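Local structure of probable FAD-dependent oxidoreductase PA4991 (Pseudomonas aeruginosa PAO1, 5EZ7) at residues S49-G55 and E152-V157; P76-R80 and L347-P351. The protein probably acts as a monomeric FAD-dependent oxidoreductase of the DAO family, carrying one FAD per subunit, although its physiological substrate is unknown. All blocks are in the same frame, centred on the assembly; numbering follows the deposited sequence.

Contact 1. Residues S49-G55 and E152-V157. With FAD (flavin-adenine dinucleotide), chain B.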
loop_
_atom_site.group_PDB
_atom_site.type_symbol
_atom_site.label_atom_id
_atom_site.label_comp_id
_atom_site.label_asym_id
_atom_site.label_seq_id
_atom_site.Cartn_x
_atom_site.Cartn_y
_atom_site.Cartn_z
ATOM N N SER A 49 0.317 1.606 5.716
ATOM C CA SER A 49 -0.727 0.611 5.789
ATOM C C SER A 49 -0.469 -0.368 6.931
ATOM O O SER A 49 0.607 -0.360 7.563
ATOM C CB SER A 49 -0.885 -0.161 4.465
ATOM O OG SER A 49 0.266 -0.904 4.095
ATOM N N GLN A 50 -1.451 -1.211 7.176
ATOM C CA GLN A 50 -1.307 -2.285 8.159
ATOM C C GLN A 50 -0.746 -3.545 7.502
ATOM O O GLN A 50 -0.433 -4.499 8.189
ATOM C CB GLN A 50 -2.628 -2.548 8.880
ATOM C CG GLN A 50 -3.070 -1.376 9.755
ATOM C CD GLN A 50 -4.059 -1.782 10.871
ATOM O OE1 GLN A 50 -5.263 -1.635 10.727
ATOM N NE2 GLN A 50 -3.534 -2.307 11.966
ATOM N N GLY A 51 -0.602 -3.550 6.174
ATOM C CA GLY A 51 0.126 -4.617 5.471
ATOM C C GLY A 51 -0.684 -5.874 5.299
ATOM O O GLY A 51 -0.145 -6.920 4.924
ATOM N N ILE A 52 -1.995 -5.791 5.554
ATOM C CA ILE A 52 -2.819 -6.988 5.570
ATOM C C ILE A 52 -3.217 -7.274 4.150
ATOM O O ILE A 52 -3.752 -6.391 3.474
ATOM C CB ILE A 52 -4.107 -6.784 6.386
ATOM C CG1 ILE A 52 -3.773 -6.552 7.861
ATOM C CG2 ILE A 52 -5.040 -7.982 6.211
ATOM C CD1 ILE A 52 -4.850 -5.811 8.632
ATOM N N ILE A 53 -3.012 -8.504 3.710
ATOM C CA ILE A 53 -3.533 -8.940 2.411
ATOM C C ILE A 53 -4.884 -9.608 2.527
ATOM O O ILE A 53 -4.999 -10.801 2.805
ATOM C CB ILE A 53 -2.504 -9.769 1.667
ATOM C CG1 ILE A 53 -1.392 -8.794 1.264
ATOM C CG2 ILE A 53 -3.062 -10.299 0.368
ATOM C CD1 ILE A 53 -0.099 -9.475 1.146
ATOM N N HIS A 54 -5.897 -8.780 2.310
ATOM C CA HIS A 54 -7.298 -9.154 2.381
ATOM C C HIS A 54 -7.639 -10.157 1.287
ATOM O O HIS A 54 -7.068 -10.118 0.213
ATOM C CB HIS A 54 -8.178 -7.899 2.198
ATOM C CG HIS A 54 -7.880 -6.794 3.160
ATOM N ND1 HIS A 54 -8.199 -6.863 4.498
ATOM C CD2 HIS A 54 -7.311 -5.581 2.976
ATOM C CE1 HIS A 54 -7.835 -5.748 5.100
ATOM N NE2 HIS A 54 -7.286 -4.955 4.200
ATOM N N GLY A 55 -8.582 -11.047 1.553
ATOM C CA GLY A 55 -9.076 -11.967 0.526
ATOM C C GLY A 55 -10.539 -12.291 0.672
ATOM O O GLY A 55 -10.938 -13.458 0.515
ATOM N N GLU A 152 -5.507 -14.880 4.852
ATOM C CA GLU A 152 -4.890 -13.569 4.749
ATOM C C GLU A 152 -3.500 -13.528 5.412
ATOM O O GLU A 152 -3.239 -14.256 6.339
ATOM C CB GLU A 152 -5.820 -12.512 5.361
ATOM C CG GLU A 152 -7.204 -12.394 4.706
ATOM C CD GLU A 152 -8.043 -11.221 5.245
ATOM O OE1 GLU A 152 -9.176 -11.005 4.704
ATOM O OE2 GLU A 152 -7.572 -10.503 6.177
ATOM N N ILE A 153 -2.624 -12.677 4.901
ATOM C CA ILE A 153 -1.205 -12.656 5.252
ATOM C C ILE A 153 -0.914 -11.259 5.699
ATOM O O ILE A 153 -1.566 -10.317 5.202
ATOM C CB ILE A 153 -0.274 -12.787 4.020
ATOM C CG1 ILE A 153 -0.712 -13.847 3.036
ATOM C CG2 ILE A 153 1.154 -13.099 4.436
ATOM C CD1 ILE A 153 -0.103 -13.621 1.656
ATOM N N VAL A 154 0.109 -11.092 6.541
ATOM C CA VAL A 154 0.592 -9.746 6.896
ATOM C C VAL A 154 2.062 -9.549 6.587
ATOM O O VAL A 154 2.906 -10.229 7.151
ATOM C CB VAL A 154 0.378 -9.426 8.374
ATOM C CG1 VAL A 154 0.761 -7.977 8.660
ATOM C CG2 VAL A 154 -1.068 -9.725 8.754
ATOM N N PHE A 155 2.330 -8.561 5.732
ATOM C CA PHE A 155 3.643 -8.305 5.155
ATOM C C PHE A 155 4.318 -7.234 5.972
ATOM O O PHE A 155 3.658 -6.353 6.447
ATOM C CB PHE A 155 3.532 -7.808 3.686
ATOM C CG PHE A 155 3.666 -8.893 2.653
ATOM C CD1 PHE A 155 2.638 -9.782 2.428
ATOM C CD2 PHE A 155 4.826 -9.035 1.901
ATOM C CE1 PHE A 155 2.752 -10.815 1.481
ATOM C CE2 PHE A 155 4.948 -10.070 0.963
ATOM C CZ PHE A 155 3.912 -10.970 0.769
ATOM N N ASP A 156 5.630 -7.329 6.121
ATOM C CA ASP A 156 6.473 -6.202 6.563
ATOM C C ASP A 156 6.634 -5.293 5.338
ATOM O O ASP A 156 7.428 -5.592 4.430
ATOM C CB ASP A 156 7.860 -6.704 7.048
ATOM C CG ASP A 156 8.820 -5.560 7.448
ATOM O OD1 ASP A 156 8.354 -4.403 7.522
ATOM O OD2 ASP A 156 10.032 -5.810 7.707
ATOM N N VAL A 157 5.878 -4.208 5.310
ATOM C CA VAL A 157 5.789 -3.357 4.118
ATOM C C VAL A 157 7.105 -2.659 3.768
ATOM O O VAL A 157 7.517 -2.689 2.621
ATOM C CB VAL A 157 4.615 -2.352 4.159
ATOM C CG1 VAL A 157 4.602 -1.495 2.907
ATOM C CG2 VAL A 157 3.284 -3.103 4.244
HETATM P PA FAD B . 0.833 5.660 -2.280
HETATM O O1A FAD B . 1.421 4.612 -1.393
HETATM O O2A FAD B . 0.197 6.890 -1.695
HETATM O O5B FAD B . 1.974 6.079 -3.299
HETATM C C5B FAD B . 1.867 7.212 -4.138
HETATM C C4B FAD B . 3.286 7.669 -4.400
HETATM O O4B FAD B . 3.275 8.698 -5.403
HETATM C C3B FAD B . 3.939 8.231 -3.134
HETATM O O3B FAD B . 5.162 7.551 -2.844
HETATM C C2B FAD B . 4.155 9.694 -3.474
HETATM O O2B FAD B . 5.315 10.280 -2.888
HETATM C C1B FAD B . 4.210 9.678 -5.004
HETATM N N9A FAD B . 3.827 10.957 -5.613
HETATM C C8A FAD B . 2.789 11.734 -5.258
HETATM N N7A FAD B . 2.752 12.832 -6.033
HETATM C C5A FAD B . 3.767 12.759 -6.901
HETATM C C6A FAD B . 4.281 13.612 -7.982
HETATM N N6A FAD B . 3.644 14.758 -8.264
HETATM N N1A FAD B . 5.361 13.199 -8.666
HETATM C C2A FAD B . 5.979 12.041 -8.367
HETATM N N3A FAD B . 5.566 11.213 -7.385
HETATM C C4A FAD B . 4.483 11.523 -6.631
HETATM N N1 FAD B . -4.626 -1.905 2.182
HETATM C C2 FAD B . -4.582 -3.235 2.406
HETATM O O2 FAD B . -4.732 -4.019 1.439
HETATM N N3 FAD B . -4.380 -3.750 3.632
HETATM C C4 FAD B . -4.216 -2.985 4.707
HETATM O O4 FAD B . -4.019 -3.486 5.832
HETATM C C4X FAD B . -4.251 -1.528 4.543
HETATM N N5 FAD B . -4.094 -0.703 5.596
HETATM C C5X FAD B . -4.116 0.632 5.431
HETATM C C6 FAD B . -3.933 1.447 6.541
HETATM C C7 FAD B . -3.944 2.822 6.415
HETATM C C7M FAD B . -3.727 3.680 7.625
HETATM C C8 FAD B . -4.128 3.432 5.074
HETATM C C8M FAD B . -4.137 4.931 4.868
HETATM C C9 FAD B . -4.321 2.617 3.973
HETATM C C9A FAD B . -4.325 1.228 4.087
HETATM N N10 FAD B . -4.510 0.363 2.971
HETATM C C10 FAD B . -4.463 -1.021 3.172
HETATM C "C1'" FAD B . -4.692 0.876 1.624
HETATM C "C2'" FAD B . -3.319 1.044 0.996
HETATM O "O2'" FAD B . -2.393 1.648 1.908
HETATM C "C3'" FAD B . -3.407 1.850 -0.292
HETATM O "O3'" FAD B . -4.524 1.366 -1.065
HETATM C "C4'" FAD B . -2.126 1.712 -1.111
HETATM O "O4'" FAD B . -0.965 1.701 -0.279
HETATM C "C5'" FAD B . -1.977 2.847 -2.105
HETATM O "O5'" FAD B . -0.849 2.584 -2.950
HETATM P P FAD B . -0.408 3.691 -4.014
HETATM O O1P FAD B . 0.952 3.321 -4.545
HETATM O O2P FAD B . -1.556 3.854 -4.944
HETATM O O3P FAD B . -0.375 5.036 -3.142
HETATM O O HOH W 1 2.697 -4.360 7.897
#
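The carbonyl oxygen of I153 receives the N-H of I53 in a nearly linear bond, 2.8 Å from N to O and 178° at the hydrogen, while the CA-H of I52 approaches the same oxygen. G51 O is gripped likewise, by F155 N at 3.1 Å and more loosely by the CA-H of V154. Glycine suits position 51: its phi is positive, 79°, and its bare CA lets CG2 of V157 settle 3.7 Å away. Across the non-hydrogen-bonded pair, I52 and V154 put branched side chains on one sheet face, with I52 CG1 and V154 CG2 touching at 4.3 Å. E152 has a chain long enough, extended beyond CG, to lay its carboxylate past the backbone of H54. There G55 N meets OE1 at 3.2 Å from above the carboxylate plane, whereas buried OE2 has no polar partner and rests near I52 CG2. The pairing probably helps to hold the backbone of I52 against the flavin: I52 N reaches FAD O4 at 3.1 Å, and FAD N3 donates to I52 O at 2.7 Å. This two-bond clasp of the pyrimidine edge by a short strand belongs to the FAD-binding site.

Contact 2. Residues P76-R80 and L347-P351. With FAD (flavin-adenine dinucleotide), chain B.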
loop_
_atom_site.group_PDB
_atom_site.type_symbol
_atom_site.label_atom_id
_atom_site.label_comp_id
_atom_site.label_asym_id
_atom_site.label_seq_id
_atom_site.Cartn_x
_atom_site.Cartn_y
_atom_site.Cartn_z
ATOM N N PRO A 76 -4.675 -13.114 -1.420
ATOM C CA PRO A 76 -3.742 -13.880 -0.554
ATOM C C PRO A 76 -2.999 -15.019 -1.277
ATOM O O PRO A 76 -1.799 -15.156 -1.096
ATOM C CB PRO A 76 -4.636 -14.414 0.588
ATOM C CG PRO A 76 -5.873 -13.575 0.534
ATOM C CD PRO A 76 -6.061 -13.205 -0.923
ATOM N N ARG A 77 -3.673 -15.791 -2.116
ATOM C CA ARG A 77 -2.966 -16.820 -2.892
ATOM C C ARG A 77 -1.880 -16.191 -3.788
ATOM O O ARG A 77 -0.719 -16.578 -3.764
ATOM C CB ARG A 77 -3.958 -17.633 -3.726
ATOM C CG ARG A 77 -3.350 -18.784 -4.520
ATOM C CD ARG A 77 -4.351 -19.357 -5.532
ATOM N NE ARG A 77 -4.729 -18.392 -6.575
ATOM C CZ ARG A 77 -3.984 -18.070 -7.638
ATOM N NH1 ARG A 77 -2.804 -18.639 -7.839
ATOM N NH2 ARG A 77 -4.408 -17.164 -8.523
ATOM N N ARG A 78 -2.261 -15.195 -4.562
ATOM C CA ARG A 78 -1.295 -14.531 -5.431
ATOM C C ARG A 78 -0.056 -13.939 -4.716
ATOM O O ARG A 78 1.053 -14.126 -5.176
ATOM C CB ARG A 78 -2.003 -13.504 -6.299
ATOM C CG ARG A 78 -2.840 -14.194 -7.385
ATOM C CD ARG A 78 -3.552 -13.226 -8.319
ATOM N NE ARG A 78 -2.631 -12.430 -9.106
ATOM C CZ ARG A 78 -3.011 -11.457 -9.932
ATOM N NH1 ARG A 78 -4.308 -11.167 -10.076
ATOM N NH2 ARG A 78 -2.091 -10.756 -10.609
ATOM N N TRP A 79 -0.241 -13.294 -3.570
ATOM C CA TRP A 79 0.880 -12.721 -2.822
ATOM C C TRP A 79 1.746 -13.788 -2.193
ATOM O O TRP A 79 2.967 -13.693 -2.228
ATOM C CB TRP A 79 0.382 -11.796 -1.728
ATOM C CG TRP A 79 -0.134 -10.517 -2.218
ATOM C CD1 TRP A 79 -1.289 -10.316 -2.832
ATOM C CD2 TRP A 79 0.473 -9.250 -2.080
ATOM N NE1 TRP A 79 -1.469 -8.995 -3.106
ATOM C CE2 TRP A 79 -0.388 -8.314 -2.652
ATOM C CE3 TRP A 79 1.676 -8.807 -1.530
ATOM C CZ2 TRP A 79 -0.102 -6.966 -2.703
ATOM C CZ3 TRP A 79 1.961 -7.454 -1.569
ATOM C CH2 TRP A 79 1.061 -6.548 -2.142
ATOM N N ARG A 80 1.101 -14.817 -1.657
ATOM C CA ARG A 80 1.793 -16.014 -1.164
ATOM C C ARG A 80 2.699 -16.619 -2.231
ATOM O O ARG A 80 3.891 -16.809 -2.000
ATOM C CB ARG A 80 0.778 -17.064 -0.653
ATOM C CG ARG A 80 1.356 -18.416 -0.200
ATOM C CD ARG A 80 1.854 -18.416 1.234
ATOM N NE ARG A 80 0.750 -18.290 2.186
ATOM C CZ ARG A 80 0.879 -18.213 3.518
ATOM N NH1 ARG A 80 2.078 -18.262 4.123
ATOM N NH2 ARG A 80 -0.216 -18.075 4.266
ATOM N N LEU A 347 -3.819 -2.039 -0.718
ATOM C CA LEU A 347 -2.503 -2.491 -1.005
ATOM C C LEU A 347 -2.531 -3.915 -1.555
ATOM O O LEU A 347 -1.752 -4.261 -2.431
ATOM C CB LEU A 347 -1.680 -2.458 0.266
ATOM C CG LEU A 347 -0.246 -2.991 0.153
ATOM C CD1 LEU A 347 0.706 -2.037 0.797
ATOM C CD2 LEU A 347 -0.100 -4.338 0.822
ATOM N N ALA A 348 -3.399 -4.732 -0.964
ATOM C CA ALA A 348 -3.730 -6.066 -1.400
ATOM C C ALA A 348 -3.950 -6.203 -2.892
ATOM O O ALA A 348 -3.603 -7.226 -3.473
ATOM C CB ALA A 348 -4.990 -6.526 -0.676
ATOM N N LEU A 349 -4.582 -5.181 -3.480
ATOM C CA LEU A 349 -5.047 -5.158 -4.873
ATOM C C LEU A 349 -4.032 -4.540 -5.862
ATOM O O LEU A 349 -4.357 -4.270 -7.024
ATOM C CB LEU A 349 -6.387 -4.387 -4.920
ATOM C CG LEU A 349 -7.650 -5.109 -4.430
ATOM C CD1 LEU A 349 -8.837 -4.143 -4.308
ATOM C CD2 LEU A 349 -8.046 -6.199 -5.387
ATOM N N ALA A 350 -2.809 -4.307 -5.411
ATOM C CA ALA A 350 -1.788 -3.792 -6.309
ATOM C C ALA A 350 -1.546 -4.726 -7.487
ATOM O O ALA A 350 -1.384 -4.246 -8.588
ATOM C CB ALA A 350 -0.494 -3.522 -5.591
ATOM N N PRO A 351 -1.564 -6.059 -7.280
ATOM C CA PRO A 351 -1.422 -6.927 -8.449
ATOM C C PRO A 351 -2.603 -6.869 -9.468
ATOM O O PRO A 351 -2.430 -7.232 -10.634
ATOM C CB PRO A 351 -1.294 -8.339 -7.834
ATOM C CG PRO A 351 -1.101 -8.148 -6.370
ATOM C CD PRO A 351 -1.721 -6.837 -6.041
HETATM P PA FAD B . 0.833 5.660 -2.280
HETATM O O1A FAD B . 1.421 4.612 -1.393
HETATM O O2A FAD B . 0.197 6.890 -1.695
HETATM O O5B FAD B . 1.974 6.079 -3.299
HETATM C C5B FAD B . 1.867 7.212 -4.138
HETATM C C4B FAD B . 3.286 7.669 -4.400
HETATM O O4B FAD B . 3.275 8.698 -5.403
HETATM C C3B FAD B . 3.939 8.231 -3.134
HETATM O O3B FAD B . 5.162 7.551 -2.844
HETATM C C2B FAD B . 4.155 9.694 -3.474
HETATM O O2B FAD B . 5.315 10.280 -2.888
HETATM C C1B FAD B . 4.210 9.678 -5.004
HETATM N N9A FAD B . 3.827 10.957 -5.613
HETATM C C8A FAD B . 2.789 11.734 -5.258
HETATM N N7A FAD B . 2.752 12.832 -6.033
HETATM C C5A FAD B . 3.767 12.759 -6.901
HETATM C C6A FAD B . 4.281 13.612 -7.982
HETATM N N6A FAD B . 3.644 14.758 -8.264
HETATM N N1A FAD B . 5.361 13.199 -8.666
HETATM C C2A FAD B . 5.979 12.041 -8.367
HETATM N N3A FAD B . 5.566 11.213 -7.385
HETATM C C4A FAD B . 4.483 11.523 -6.631
HETATM N N1 FAD B . -4.626 -1.905 2.182
HETATM C C2 FAD B . -4.582 -3.235 2.406
HETATM O O2 FAD B . -4.732 -4.019 1.439
HETATM N N3 FAD B . -4.380 -3.750 3.632
HETATM C C4 FAD B . -4.216 -2.985 4.707
HETATM O O4 FAD B . -4.019 -3.486 5.832
HETATM C C4X FAD B . -4.251 -1.528 4.543
HETATM N N5 FAD B . -4.094 -0.703 5.596
HETATM C C5X FAD B . -4.116 0.632 5.431
HETATM C C6 FAD B . -3.933 1.447 6.541
HETATM C C7 FAD B . -3.944 2.822 6.415
HETATM C C7M FAD B . -3.727 3.680 7.625
HETATM C C8 FAD B . -4.128 3.432 5.074
HETATM C C8M FAD B . -4.137 4.931 4.868
HETATM C C9 FAD B . -4.321 2.617 3.973
HETATM C C9A FAD B . -4.325 1.228 4.087
HETATM N N10 FAD B . -4.510 0.363 2.971
HETATM C C10 FAD B . -4.463 -1.021 3.172
HETATM C "C1'" FAD B . -4.692 0.876 1.624
HETATM C "C2'" FAD B . -3.319 1.044 0.996
HETATM O "O2'" FAD B . -2.393 1.648 1.908
HETATM C "C3'" FAD B . -3.407 1.850 -0.292
HETATM O "O3'" FAD B . -4.524 1.366 -1.065
HETATM C "C4'" FAD B . -2.126 1.712 -1.111
HETATM O "O4'" FAD B . -0.965 1.701 -0.279
HETATM C "C5'" FAD B . -1.977 2.847 -2.105
HETATM O "O5'" FAD B . -0.849 2.584 -2.950
HETATM P P FAD B . -0.408 3.691 -4.014
HETATM O O1P FAD B . 0.952 3.321 -4.545
HETATM O O2P FAD B . -1.556 3.854 -4.944
HETATM O O3P FAD B . -0.375 5.036 -3.142
#
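The first two torsions of W79 carry its indole out from helix 75-82 to the backbone of 347-351: chi1 of -73° sets CG beside the backbone N, and chi2 of 74° swings the NE1 edge toward A348. L347, with CG opposite its own backbone N (chi1 177°), sends CD2 back to the far end of the indole. The site is the flavin-binding turn that leads into helix 350-364, with L349 at the N-cap position. W79 NE1 donates to A348 O at 2.8 Å; the bond is short, though its N-H...O path is bent, and the oxygen sits at the ring edge, tilted a little out of the indole plane, with the donor likewise tilted from the carbonyl plane. L347 O also lies at the ring edge, close to CZ2, and accepts A350 N in the turn itself. Tryptophan suits this place because one side chain supplies both a donor for the turn and a broad apolar surface: its CH2 touches L347 CD2 at 3.9 Å, and its CZ2 meets P351 CD at 3.7 Å. W21 of helix 17-28 also meets the indole, the two ring planes inclined to each other. The turn spends its amides on the cofactor, L347 N on FAD N1 at 3.0 Å and A348 N on FAD O2 at 2.8 Å. The start of a helix here would probably favour negative charge on that part of the flavin. Proline fits the first turn at 351, where a helix needs no amide hydrogen, and its stiff ring fills the angle between W79 and R78. R78 bends at its third torsion and is held by salt bridges to D355 and E88; CB of P351 sits over one face of its guanidinium, off toward the rim, 3.8 Å from NH2.

In the fold
Contacts 1 and 2 lie with their centres 9 Å apart and meet different edges of the flavin's pyrimidine ring: 49-55 serves N3 and O4, and 347-351 serves N1 and O2, so that backbone groups bond that end of the isoalloxazine. W79 joins them physically. Its ring meets that of F155 edge-to-face, and the side chain of I53 packs on it, so one indole bears on both sets of segments. Nearer the cofactor, S49 OG, which hydrogen-bonds S46 O, lies 3.5 Å from L347 CD1; farther from the flavin, H54 O lies 3.4 Å from P76 CD. A18, E37, Q45 and S46 add further hydrogen bonds to the FAD.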